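Glycine betaine/carnitine/choline ABC transporter%2C ATP-binding protein%2C putative (Staphylococcus aureus, PDB 5IIP) is the ATP-binding subunit of the OpuC osmolyte uptake system, which c-di-AMP inhibits, and its CBS domains probably sense that second messenger. Local coordinates at residues 128-131 / 137-140; 70-73 / 77-80. All blocks are in the same frame, centred on the assembly; numbering follows the deposited sequence.

Interaction 2 (70-73 / 77-80) comes first along the chain, and interaction 1 (128-131 / 137-140) follows it entirely. Each belongs to a beta hairpin of its own CBS domain: strands 67-71 and 77-82 in the first, strands 127-131 and 137-142 in the second. The two hairpins lie in separate three-stranded sheets and carry the same classic beta bulge, as expected of a tandem repeat. Their centres are about 11 Å apart, and they touch directly. Leu137 packs on Val71, and Pro129 packs on Leu77. The two sheets therefore meet through apolar side chains, which is how paired CBS domains form one compact regulatory module, here probably the part of the transporter that responds to c-di-AMP.

Interaction 1. Residues 128-131 / 137-140; sequences VPVV and LVGL
Val128 meets Leu140 through its carbonyl: Leu140 CD1 lies 3.6 Å from Val128 O. With CG anti to the backbone N (chi1 179°), the second torsion (71°) swings CD1 toward strand 128-131. Pro129 pairs with Leu140 as an antiparallel non-hydrogen-bonded pair. Its ring sits on the same face as Leu137, and Pro129 CB is 4.2 Å from Leu137 CD1. Phe69 of the first CBS domain covers this apolar patch. Val130 takes part in all three backbone hydrogen bonds between the two segments. Its N donates to Gly139 O at 2.7 Å, from above the carbonyl plane. Its O accepts from Val138 N at 3.1 Å, nearly in line with the C=O bond, and from Gly139 N at 3.3 Å. Two residues thus face one, a classic beta bulge in the hairpin of the second CBS domain. The Val130 side chain lies over the Gly139 peptide, with CB 3.4 Å from Gly139 O. On the same residue CG1 meets Val138 CG1 at 4.0 Å, the two side chains crossing at a slant. Val138 CG1 also comes within 3.3 Å of Val130 O. Val131 pairs with Leu137 beyond the bulge, where the register has shifted by one.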
loop_
_atom_site.group_PDB
_atom_site.type_symbol
_atom_site.label_atom_id
_atom_site.label_comp_id
_atom_site.label_asym_id
_atom_site.label_seq_id
_atom_site.Cartn_x
_atom_site.Cartn_y
_atom_site.Cartn_z
ATOM N N VAL D 128 0.004 -0.929 10.577
ATOM C CA VAL D 128 -1.259 -1.486 10.190
ATOM C C VAL D 128 -2.414 -0.807 10.899
ATOM O O VAL D 128 -2.670 -1.030 12.054
ATOM C CB VAL D 128 -1.276 -2.970 10.516
ATOM C CG1 VAL D 128 -2.460 -3.644 9.892
ATOM C CG2 VAL D 128 -0.009 -3.625 10.040
ATOM N N PRO D 129 -3.123 0.039 10.200
ATOM C CA PRO D 129 -4.245 0.763 10.773
ATOM C C PRO D 129 -5.388 -0.112 11.184
ATOM O O PRO D 129 -5.683 -1.032 10.501
ATOM C CB PRO D 129 -4.676 1.670 9.645
ATOM C CG PRO D 129 -3.560 1.721 8.737
ATOM C CD PRO D 129 -2.852 0.447 8.836
ATOM N N VAL D 130 -6.035 0.197 12.287
ATOM C CA VAL D 130 -7.162 -0.573 12.745
ATOM C C VAL D 130 -8.406 0.222 12.534
ATOM O O VAL D 130 -8.501 1.342 12.938
ATOM C CB VAL D 130 -7.059 -0.900 14.215
ATOM C CG1 VAL D 130 -8.263 -1.674 14.673
ATOM C CG2 VAL D 130 -5.800 -1.666 14.475
ATOM N N VAL D 131 -9.371 -0.397 11.894
ATOM C CA VAL D 131 -10.621 0.249 11.571
ATOM C C VAL D 131 -11.865 -0.483 12.011
ATOM O O VAL D 131 -11.840 -1.653 12.244
ATOM C CB VAL D 131 -10.765 0.432 10.051
ATOM C CG1 VAL D 131 -9.624 1.225 9.500
ATOM C CG2 VAL D 131 -10.863 -0.892 9.364
ATOM N N LEU D 137 -11.025 5.038 11.503
ATOM C CA LEU D 137 -9.757 4.778 12.153
ATOM C C LEU D 137 -9.818 4.923 13.636
ATOM O O LEU D 137 -10.052 5.984 14.153
ATOM C CB LEU D 137 -8.714 5.751 11.624
ATOM C CG LEU D 137 -7.377 5.813 12.295
ATOM C CD1 LEU D 137 -6.553 4.591 12.023
ATOM C CD2 LEU D 137 -6.641 7.004 11.804
ATOM N N VAL D 138 -9.619 3.825 14.327
ATOM C CA VAL D 138 -9.676 3.845 15.752
ATOM C C VAL D 138 -8.369 3.477 16.429
ATOM O O VAL D 138 -8.165 3.791 17.573
ATOM C CB VAL D 138 -10.736 2.878 16.185
ATOM C CG1 VAL D 138 -10.392 1.520 15.664
ATOM C CG2 VAL D 138 -10.856 2.863 17.679
ATOM N N GLY D 139 -7.496 2.805 15.717
ATOM C CA GLY D 139 -6.246 2.391 16.284
ATOM C C GLY D 139 -5.142 2.040 15.330
ATOM O O GLY D 139 -5.326 2.003 14.155
ATOM N N LEU D 140 -3.975 1.773 15.877
ATOM C CA LEU D 140 -2.829 1.390 15.092
ATOM C C LEU D 140 -1.996 0.268 15.661
ATOM O O LEU D 140 -1.690 0.247 16.835
ATOM C CB LEU D 140 -1.908 2.584 14.927
ATOM C CG LEU D 140 -0.648 2.318 14.141
ATOM C CD1 LEU D 140 -1.040 2.131 12.711
ATOM C CD2 LEU D 140 0.340 3.442 14.268
#

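Interaction 2. Residues 70-73 / 77-80; sequences VVDS and LLGF
A classic beta bulge marks the hairpin of the first CBS domain, where Leu78 and Gly79 both face Val70. Val70 O takes a hydrogen bond from Leu78 N at 3.0 Å, almost straight at the hydrogen (172°). Gly79 N adds a weak bond to the same oxygen at 3.4 Å. In return Val70 N donates to Gly79 O at 3.1 Å, approaching from above the carbonyl plane. Gly79 has no side chain, and Val70 packs over its backbone: CB lies 3.8 Å from Gly79 N, and CG2 rests near Gly79 C and O. Val70 CG1 is anti to the backbone N (chi1 -172°) and faces Leu78 CB at 4.5 Å, a loose apolar contact. Leu77 CD1 comes from the other side of the strand pair and lies 3.8 Å from Val70 O. Val71 pairs with Leu77 without hydrogen bonds, and Val71 CG1 is 4.3 Å from Leu77 CA. Asp72 follows the end of strand 67-71, and its CB touches Leu78 CD1 at 4.1 Å. The Asp72 carboxylate is turned to the hairpin turn instead, where OD1 accepts a hydrogen bond from His76 N. On the Val70 face, Leu96 and Met100 add apolar cover. This is the bulged antiparallel hairpin of a CBS-domain sheet, with strand 77-82 at one edge and strand 46-48 on the far side of strand 67-71.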
loop_
_atom_site.group_PDB
_atom_site.type_symbol
_atom_site.label_atom_id
_atom_site.label_comp_id
_atom_site.label_asym_id
_atom_site.label_seq_id
_atom_site.Cartn_x
_atom_site.Cartn_y
_atom_site.Cartn_z
ATOM N N VAL D 70 -4.293 10.068 7.279
ATOM C CA VAL D 70 -5.263 11.028 6.854
ATOM C C VAL D 70 -6.669 10.530 7.055
ATOM O O VAL D 70 -6.996 9.473 6.648
ATOM C CB VAL D 70 -5.095 11.321 5.375
ATOM C CG1 VAL D 70 -5.967 12.459 4.923
ATOM C CG2 VAL D 70 -3.676 11.640 5.077
ATOM N N VAL D 71 -7.493 11.330 7.690
ATOM C CA VAL D 71 -8.865 10.991 7.916
ATOM C C VAL D 71 -9.694 12.178 7.565
ATOM O O VAL D 71 -9.192 13.248 7.472
ATOM C CB VAL D 71 -9.161 10.677 9.366
ATOM C CG1 VAL D 71 -8.527 9.396 9.786
ATOM C CG2 VAL D 71 -8.706 11.787 10.246
ATOM N N ASP D 72 -10.973 11.953 7.363
ATOM C CA ASP D 72 -11.921 12.991 7.080
ATOM C C ASP D 72 -12.646 13.527 8.305
ATOM O O ASP D 72 -12.353 13.199 9.406
ATOM C CB ASP D 72 -12.869 12.615 5.964
ATOM C CG ASP D 72 -13.757 11.498 6.293
ATOM O OD1 ASP D 72 -13.824 11.068 7.424
ATOM O OD2 ASP D 72 -14.403 11.031 5.383
ATOM N N SER D 73 -13.636 14.352 8.079
ATOM C CA SER D 73 -14.369 14.982 9.156
ATOM C C SER D 73 -15.016 13.987 10.047
ATOM O O SER D 73 -15.176 14.232 11.198
ATOM C CB SER D 73 -15.404 15.942 8.619
ATOM O OG SER D 73 -16.083 16.552 9.671
ATOM N N LEU D 77 -10.779 6.642 7.190
ATOM C CA LEU D 77 -9.421 6.560 6.739
ATOM C C LEU D 77 -9.348 6.745 5.261
ATOM O O LEU D 77 -10.003 6.082 4.527
ATOM C CB LEU D 77 -8.831 5.226 7.104
ATOM C CG LEU D 77 -7.404 5.001 6.690
ATOM C CD1 LEU D 77 -6.481 5.815 7.532
ATOM C CD2 LEU D 77 -7.061 3.564 6.842
ATOM N N LEU D 78 -8.531 7.681 4.848
ATOM C CA LEU D 78 -8.367 7.951 3.471
ATOM C C LEU D 78 -6.969 7.751 2.976
ATOM O O LEU D 78 -6.778 7.489 1.828
ATOM C CB LEU D 78 -8.749 9.392 3.183
ATOM C CG LEU D 78 -10.063 9.969 3.644
ATOM C CD1 LEU D 78 -10.138 11.386 3.200
ATOM C CD2 LEU D 78 -11.250 9.236 3.112
ATOM N N GLY D 79 -5.989 7.917 3.829
ATOM C CA GLY D 79 -4.636 7.811 3.386
ATOM C C GLY D 79 -3.544 7.635 4.377
ATOM O O GLY D 79 -3.746 7.612 5.544
ATOM N N PHE D 80 -2.346 7.539 3.851
ATOM C CA PHE D 80 -1.162 7.352 4.632
ATOM C C PHE D 80 0.001 8.200 4.146
ATOM O O PHE D 80 0.201 8.351 2.971
ATOM C CB PHE D 80 -0.818 5.866 4.570
ATOM C CG PHE D 80 0.395 5.486 5.317
ATOM C CD1 PHE D 80 0.320 5.159 6.629
ATOM C CD2 PHE D 80 1.597 5.431 4.697
ATOM C CE1 PHE D 80 1.428 4.800 7.325
ATOM C CE2 PHE D 80 2.717 5.081 5.384
ATOM C CZ PHE D 80 2.635 4.760 6.700
#